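Local coordinates for protein activating signal cointegrator 1 complex subunit 2 (Homo sapiens, PDB 6YXQ) that recognises polyubiquitin chains and recruits the helicase ASCC3 and ALKBH3 to DNA damage, its N-terminal helical part docking directly onto ASCC3, at residues B[199-202]-B[203-207]; B[270-273]-B[274-277]; B[254-257]-B[258-262]. All blocks are in the same frame, centred on the assembly; numbering follows the deposited sequence.

All three contacts are local, between side chains and backbone within a helix or, in contact 2, at its ends. Contact 3, in helix 243-266, is the most buried; contacts 1 and 2, in helix 193-216 and the short helix 271-275, have both buried and exposed faces. Their chemistry follows their place: in contact 3 threonine hydroxyls double up on backbone carbonyls, in contact 1 a proline interrupts the helical ladder, and in contact 2 aromatic edges meet carbonyls as the helix runs out. Asp199 of contact 1 holds Lys276 and His277 of contact 2. Leu260 of contact 3 packs on both Ile205 and Phe274, joining the three helices. ASCC3 reaches contacts 1 and 3, not contact 2.

Contact 1. Residues B[199-202]-B[203-207]; sequences DETL and PTILQ
Leu202 overlaps Ile205 through its branch end, CD2 lying 4.1 Å from Ile205 CD1 as the two side chains cross at a slant. Both are branched and apolar, which suits buried positions. Beside them Thr201 sets its methyl CG2 4.0 Å from Ile205 CG1, while its hydroxyl is turned back to Asp197 O. The carbonyl of Thr201 takes two donors in its own plane: Ile205 N at 3.1 Å, a nearly straight bond (164°), and Thr204 OG1 at 2.7 Å, which uses a lone pair. Thr204 manages this because its OG1 stands between its backbone N and carbonyl carbon (chi1 82°), a crowded position that aims the hydroxyl one turn back. The stretch is a proline-kinked part of helix 193-216. Pro203 has no N-H to offer Asp199 O; that oxygen accepts Leu202 N, at 3.0 Å, in a tighter i+3 bond, and the proline's CD fills the place in front of it. The i+4 bonding resumes with Ile205 N to Thr201 O and continues with Leu206 N to Leu202 O, at 3.0 Å. Proline is tolerated here because its ring lies on an exposed flank, where its lack of an N-H costs only the i+4 donor to Asp199 O. The ASCC3 chain packs its Leu14 on Thr201 and Ile205 and its Phe17 on Thr204, whereas Leu206 meets Phe279 and Arg282 of helix 279-300.

Contact 2. Residues B[270-273]-B[274-277]; sequences ACQT and FQKH
With CG anti to its own carbonyl carbon (chi1 -86°), Phe274 lays its ring back along the preceding turn, and His277 does the same with its imidazole (chi1 -71°). Each ring thereby presents an edge to a carbonyl one turn earlier. Phe274 CD1 comes to 3.5 Å from Ala270 O, and His277 CD2 lies 3.5 Å from Thr273 O; both oxygens are close to the plane of the ring they meet. The small Ala270 leaves room for the phenyl group, whose CE1 is 4.3 Å from Ala270 CB. The backbone is that of the short helix 271-275 and the residues flanking it. Three successive bonds hold it: Phe274 N to Ala270 O at 3.2 Å, Gln275 N to Cys271 O at 2.8 Å and Lys276 N to Gln272 O at 2.8 Å. On the side facing helix 306-340, where both glutamines touch Ile334, Gln272 bends so that OE1 rests 3.9 Å from Gln275 CB, and the two amide planes stand 72° apart, crossing rather than stacking. Gln275 instead spends its own OE1 on Cys280 N, tying the helix to the start of the next one. Phe274, buried against Leu264 and edge-to-face with Phe279, anchors the other side. The extended Lys276 chain carries its ammonium to a salt bridge with Asp199 OD2, and His277 NE2 bonds Asp199 OD1. One carboxylate thus serves both an ammonium and an imidazole; its charge may favour a protonated His277, though the neighbouring Lys276 would partly offset this.

Contact 3. Residues B[254-257]-B[258-262]; sequences CDTC and TTLWA
Thr258 grips the carbonyl of Cys254 twice: its backbone N is 2.9 Å from Cys254 O and its hydroxyl OG1 2.8 Å, and the two donors reach that oxygen from opposite faces of the carbonyl plane. The hydroxyl can do so because OG1 lies beside the backbone N (chi1 -54°), pointing back down the helix. Cys257, the residue before, gives its carbonyl to Trp261 N, at 2.9 Å. Thr256 contributes another carbonyl, met by Leu260 N in an almost straight bond (172°); its own hydroxyl is taken by Tyr252 O. This is a regular alpha-helical ladder in the middle of helix 243-266, where the surroundings are buried between helices 162-172, 193-216 and 306-340 and the ASCC3 chain. Threonine suits such a place, for its hydroxyl is satisfied by the helix itself while its methyl packs outward as a hydrocarbon. Thr259 repeats the double grip, OG1 at 2.6 Å and N at 2.9 Å from Asp255 O. A water donates to both Thr259 OG1 and Asp255 OD1, at 3.1 Å and 3.0 Å, bridging one turn. Asp255 keeps OD2 for the backbone N of Leu10 of the ASCC3 chain. Thr258 OG1 is also hydrogen-bonded to His318 NE2, on helix 306-340. A valine at Thr258 would retain the bulk but is likely to leave His318 NE2 without this partner in a buried setting, with Cys254 O reduced to a single donor. Further along, Trp261 makes a cation-pi contact with Lys322 and meets His178 of the ASCC3 chain edge-to-face.

Contact 1. Residues B[199-202]-B[203-207]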
loop_
_atom_site.group_PDB
_atom_site.type_symbol
_atom_site.label_atom_id
_atom_site.label_comp_id
_atom_site.label_asym_id
_atom_site.label_seq_id
_atom_site.Cartn_x
_atom_site.Cartn_y
_atom_site.Cartn_z
ATOM N N ASP B 199 -7.528 -8.800 -18.331
ATOM C CA ASP B 199 -7.577 -9.903 -19.278
ATOM C C ASP B 199 -6.178 -10.436 -19.561
ATOM O O ASP B 199 -5.868 -11.597 -19.271
ATOM C CB ASP B 199 -8.259 -9.433 -20.562
ATOM C CG ASP B 199 -8.610 -10.574 -21.487
ATOM O OD1 ASP B 199 -8.398 -11.744 -21.106
ATOM O OD2 ASP B 199 -9.098 -10.296 -22.600
ATOM N N GLU B 200 -5.296 -9.574 -20.074
ATOM C CA GLU B 200 -3.969 -10.032 -20.464
ATOM C C GLU B 200 -3.184 -10.565 -19.277
ATOM O O GLU B 200 -2.282 -11.396 -19.458
ATOM C CB GLU B 200 -3.201 -8.896 -21.143
ATOM C CG GLU B 200 -3.964 -8.202 -22.260
ATOM C CD GLU B 200 -3.243 -6.972 -22.772
ATOM O OE1 GLU B 200 -2.002 -6.916 -22.636
ATOM O OE2 GLU B 200 -3.914 -6.058 -23.299
ATOM N N THR B 201 -3.525 -10.125 -18.065
ATOM C CA THR B 201 -2.805 -10.564 -16.881
ATOM C C THR B 201 -3.278 -11.929 -16.402
ATOM O O THR B 201 -2.515 -12.649 -15.743
ATOM C CB THR B 201 -2.961 -9.517 -15.782
ATOM O OG1 THR B 201 -2.526 -8.251 -16.292
ATOM C CG2 THR B 201 -2.147 -9.880 -14.549
ATOM N N LEU B 202 -4.508 -12.315 -16.739
ATOM C CA LEU B 202 -5.039 -13.574 -16.223
ATOM C C LEU B 202 -4.205 -14.791 -16.603
ATOM O O LEU B 202 -3.987 -15.641 -15.725
ATOM C CB LEU B 202 -6.494 -13.750 -16.667
ATOM C CG LEU B 202 -7.467 -13.062 -15.714
ATOM C CD1 LEU B 202 -8.837 -13.028 -16.310
ATOM C CD2 LEU B 202 -7.498 -13.786 -14.394
ATOM N N PRO B 203 -3.722 -14.950 -17.842
ATOM C CA PRO B 203 -2.853 -16.105 -18.122
ATOM C C PRO B 203 -1.653 -16.200 -17.193
ATOM O O PRO B 203 -1.292 -17.312 -16.782
ATOM C CB PRO B 203 -2.440 -15.882 -19.581
ATOM C CG PRO B 203 -3.551 -15.110 -20.167
ATOM C CD PRO B 203 -4.074 -14.226 -19.078
ATOM N N THR B 204 -1.035 -15.071 -16.833
ATOM C CA THR B 204 0.081 -15.123 -15.893
ATOM C C THR B 204 -0.399 -15.572 -14.520
ATOM O O THR B 204 0.223 -16.430 -13.880
ATOM C CB THR B 204 0.774 -13.764 -15.802
ATOM O OG1 THR B 204 0.046 -12.917 -14.905
ATOM C CG2 THR B 204 0.847 -13.107 -17.171
ATOM N N ILE B 205 -1.529 -15.020 -14.068
ATOM C CA ILE B 205 -2.086 -15.380 -12.762
ATOM C C ILE B 205 -2.266 -16.887 -12.659
ATOM O O ILE B 205 -1.732 -17.540 -11.753
ATOM C CB ILE B 205 -3.421 -14.653 -12.523
ATOM C CG1 ILE B 205 -3.208 -13.136 -12.474
ATOM C CG2 ILE B 205 -4.072 -15.174 -11.256
ATOM C CD1 ILE B 205 -4.448 -12.348 -12.101
ATOM N N LEU B 206 -3.025 -17.458 -13.598
ATOM C CA LEU B 206 -3.216 -18.904 -13.629
ATOM C C LEU B 206 -1.884 -19.629 -13.676
ATOM O O LEU B 206 -1.707 -20.660 -13.014
ATOM C CB LEU B 206 -4.068 -19.301 -14.832
ATOM C CG LEU B 206 -5.532 -18.876 -14.788
ATOM C CD1 LEU B 206 -6.165 -19.027 -16.164
ATOM C CD2 LEU B 206 -6.294 -19.675 -13.746
ATOM N N GLN B 207 -0.931 -19.097 -14.454
ATOM C CA GLN B 207 0.390 -19.709 -14.531
ATOM C C GLN B 207 0.983 -19.879 -13.140
ATOM O O GLN B 207 1.519 -20.948 -12.808
ATOM C CB GLN B 207 1.306 -18.865 -15.412
ATOM C CG GLN B 207 2.651 -19.495 -15.663
ATOM C CD GLN B 207 2.524 -20.894 -16.212
ATOM O OE1 GLN B 207 1.770 -21.133 -17.155
ATOM N NE2 GLN B 207 3.257 -21.832 -15.624
#

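Contact 2. Residues B[270-273]-B[274-277]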
loop_
_atom_site.group_PDB
_atom_site.type_symbol
_atom_site.label_atom_id
_atom_site.label_comp_id
_atom_site.label_asym_id
_atom_site.label_seq_id
_atom_site.Cartn_x
_atom_site.Cartn_y
_atom_site.Cartn_z
ATOM N N ALA B 270 -14.926 -7.484 -11.746
ATOM C CA ALA B 270 -13.840 -8.122 -12.474
ATOM C C ALA B 270 -14.116 -9.591 -12.752
ATOM O O ALA B 270 -13.470 -10.174 -13.634
ATOM C CB ALA B 270 -12.542 -7.969 -11.681
ATOM N N CYS B 271 -15.096 -10.177 -12.050
ATOM C CA CYS B 271 -15.243 -11.632 -11.982
ATOM C C CYS B 271 -15.466 -12.253 -13.352
ATOM O O CYS B 271 -14.926 -13.326 -13.650
ATOM C CB CYS B 271 -16.402 -12.002 -11.055
ATOM S SG CYS B 271 -16.105 -11.782 -9.307
ATOM N N GLN B 272 -16.285 -11.613 -14.188
ATOM C CA GLN B 272 -16.527 -12.170 -15.512
ATOM C C GLN B 272 -15.235 -12.247 -16.308
ATOM O O GLN B 272 -14.958 -13.264 -16.957
ATOM C CB GLN B 272 -17.578 -11.351 -16.255
ATOM C CG GLN B 272 -17.946 -11.937 -17.607
ATOM C CD GLN B 272 -18.538 -13.341 -17.517
ATOM O OE1 GLN B 272 -17.849 -14.336 -17.759
ATOM N NE2 GLN B 272 -19.823 -13.423 -17.179
ATOM N N THR B 273 -14.412 -11.197 -16.241
ATOM C CA THR B 273 -13.086 -11.274 -16.844
ATOM C C THR B 273 -12.348 -12.517 -16.369
ATOM O O THR B 273 -11.746 -13.236 -17.176
ATOM C CB THR B 273 -12.285 -10.011 -16.520
ATOM O OG1 THR B 273 -13.090 -8.858 -16.794
ATOM C CG2 THR B 273 -11.011 -9.956 -17.352
ATOM N N PHE B 274 -12.429 -12.814 -15.067
ATOM C CA PHE B 274 -11.827 -14.034 -14.535
ATOM C C PHE B 274 -12.467 -15.273 -15.148
ATOM O O PHE B 274 -11.772 -16.186 -15.608
ATOM C CB PHE B 274 -11.963 -14.076 -13.014
ATOM C CG PHE B 274 -10.859 -13.374 -12.276
ATOM C CD1 PHE B 274 -10.847 -11.993 -12.170
ATOM C CD2 PHE B 274 -9.853 -14.095 -11.661
ATOM C CE1 PHE B 274 -9.841 -11.343 -11.478
ATOM C CE2 PHE B 274 -8.838 -13.447 -10.971
ATOM C CZ PHE B 274 -8.833 -12.069 -10.878
ATOM N N GLN B 275 -13.798 -15.323 -15.169
ATOM C CA GLN B 275 -14.445 -16.555 -15.598
ATOM C C GLN B 275 -14.294 -16.786 -17.094
ATOM O O GLN B 275 -14.367 -17.932 -17.544
ATOM C CB GLN B 275 -15.918 -16.545 -15.188
ATOM C CG GLN B 275 -16.633 -17.869 -15.423
ATOM C CD GLN B 275 -15.899 -19.066 -14.847
ATOM O OE1 GLN B 275 -15.252 -18.975 -13.805
ATOM N NE2 GLN B 275 -16.002 -20.201 -15.528
ATOM N N LYS B 276 -14.059 -15.725 -17.868
ATOM C CA LYS B 276 -13.727 -15.893 -19.277
ATOM C C LYS B 276 -12.526 -16.814 -19.455
ATOM O O LYS B 276 -12.387 -17.465 -20.498
ATOM C CB LYS B 276 -13.472 -14.520 -19.907
ATOM C CG LYS B 276 -12.429 -14.483 -21.005
ATOM C CD LYS B 276 -12.488 -13.164 -21.755
ATOM C CE LYS B 276 -11.357 -13.040 -22.756
ATOM N NZ LYS B 276 -11.532 -11.835 -23.604
ATOM N N HIS B 277 -11.667 -16.906 -18.440
ATOM C CA HIS B 277 -10.491 -17.765 -18.485
ATOM C C HIS B 277 -10.691 -19.057 -17.704
ATOM O O HIS B 277 -9.715 -19.649 -17.229
ATOM C CB HIS B 277 -9.264 -17.013 -17.969
ATOM C CG HIS B 277 -8.767 -15.948 -18.900
ATOM N ND1 HIS B 277 -7.650 -16.112 -19.690
ATOM C CD2 HIS B 277 -9.234 -14.705 -19.164
ATOM C CE1 HIS B 277 -7.448 -15.015 -20.399
ATOM N NE2 HIS B 277 -8.395 -14.146 -20.096
#

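Contact 3. Residues B[254-257]-B[258-262]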
loop_
_atom_site.group_PDB
_atom_site.type_symbol
_atom_site.label_atom_id
_atom_site.label_comp_id
_atom_site.label_asym_id
_atom_site.label_seq_id
_atom_site.Cartn_x
_atom_site.Cartn_y
_atom_site.Cartn_z
ATOM N N CYS B 254 -0.547 -18.409 -0.086
ATOM C CA CYS B 254 -1.351 -17.591 0.819
ATOM C C CYS B 254 -1.418 -16.143 0.347
ATOM O O CYS B 254 -2.499 -15.537 0.322
ATOM C CB CYS B 254 -0.776 -17.665 2.234
ATOM S SG CYS B 254 -1.658 -16.646 3.434
ATOM N N ASP B 255 -0.264 -15.566 -0.013
ATOM C CA ASP B 255 -0.263 -14.202 -0.532
ATOM C C ASP B 255 -1.126 -14.099 -1.777
ATOM O O ASP B 255 -1.911 -13.153 -1.919
ATOM C CB ASP B 255 1.162 -13.737 -0.836
ATOM C CG ASP B 255 1.209 -12.342 -1.477
ATOM O OD1 ASP B 255 1.405 -11.357 -0.737
ATOM O OD2 ASP B 255 1.079 -12.227 -2.708
ATOM N N THR B 256 -1.012 -15.085 -2.674
ATOM C CA THR B 256 -1.722 -15.040 -3.947
ATOM C C THR B 256 -3.231 -15.105 -3.741
ATOM O O THR B 256 -3.987 -14.313 -4.326
ATOM C CB THR B 256 -1.249 -16.191 -4.835
ATOM O OG1 THR B 256 0.180 -16.156 -4.944
ATOM C CG2 THR B 256 -1.868 -16.087 -6.211
ATOM N N CYS B 257 -3.689 -16.050 -2.910
ATOM C CA CYS B 257 -5.121 -16.191 -2.658
ATOM C C CYS B 257 -5.683 -14.990 -1.920
ATOM O O CYS B 257 -6.772 -14.509 -2.257
ATOM C CB CYS B 257 -5.421 -17.464 -1.869
ATOM S SG CYS B 257 -4.887 -19.004 -2.628
ATOM N N THR B 258 -4.966 -14.494 -0.909
ATOM C CA THR B 258 -5.439 -13.320 -0.190
ATOM C C THR B 258 -5.540 -12.112 -1.112
ATOM O O THR B 258 -6.532 -11.374 -1.067
ATOM C CB THR B 258 -4.515 -13.034 0.989
ATOM O OG1 THR B 258 -4.405 -14.206 1.799
ATOM C CG2 THR B 258 -5.049 -11.903 1.829
ATOM N N THR B 259 -4.538 -11.903 -1.974
ATOM C CA THR B 259 -4.558 -10.749 -2.868
ATOM C C THR B 259 -5.697 -10.845 -3.875
ATOM O O THR B 259 -6.445 -9.879 -4.074
ATOM C CB THR B 259 -3.221 -10.619 -3.590
ATOM O OG1 THR B 259 -2.160 -10.646 -2.630
ATOM C CG2 THR B 259 -3.169 -9.314 -4.359
ATOM N N LEU B 260 -5.842 -12.003 -4.529
ATOM C CA LEU B 260 -6.943 -12.181 -5.470
ATOM C C LEU B 260 -8.294 -11.992 -4.786
ATOM O O LEU B 260 -9.180 -11.299 -5.312
ATOM C CB LEU B 260 -6.853 -13.564 -6.109
ATOM C CG LEU B 260 -5.733 -13.726 -7.131
ATOM C CD1 LEU B 260 -5.804 -15.093 -7.794
ATOM C CD2 LEU B 260 -5.837 -12.620 -8.154
ATOM N N TRP B 261 -8.469 -12.589 -3.605
ATOM C CA TRP B 261 -9.746 -12.476 -2.921
ATOM C C TRP B 261 -10.031 -11.037 -2.513
ATOM O O TRP B 261 -11.162 -10.566 -2.656
ATOM C CB TRP B 261 -9.777 -13.392 -1.700
ATOM C CG TRP B 261 -10.907 -13.056 -0.803
ATOM C CD1 TRP B 261 -12.198 -13.496 -0.907
ATOM C CD2 TRP B 261 -10.871 -12.172 0.318
ATOM N NE1 TRP B 261 -12.964 -12.949 0.093
ATOM C CE2 TRP B 261 -12.173 -12.133 0.860
ATOM C CE3 TRP B 261 -9.865 -11.414 0.920
ATOM C CZ2 TRP B 261 -12.490 -11.367 1.981
ATOM C CZ3 TRP B 261 -10.182 -10.657 2.031
ATOM C CH2 TRP B 261 -11.485 -10.639 2.550
ATOM N N ALA B 262 -9.029 -10.328 -1.989
ATOM C CA ALA B 262 -9.239 -8.936 -1.606
ATOM C C ALA B 262 -9.597 -8.090 -2.816
ATOM O O ALA B 262 -10.474 -7.219 -2.742
ATOM C CB ALA B 262 -7.995 -8.382 -0.916
HETATM O O HOH W 1 0.128 -8.800 -1.797
#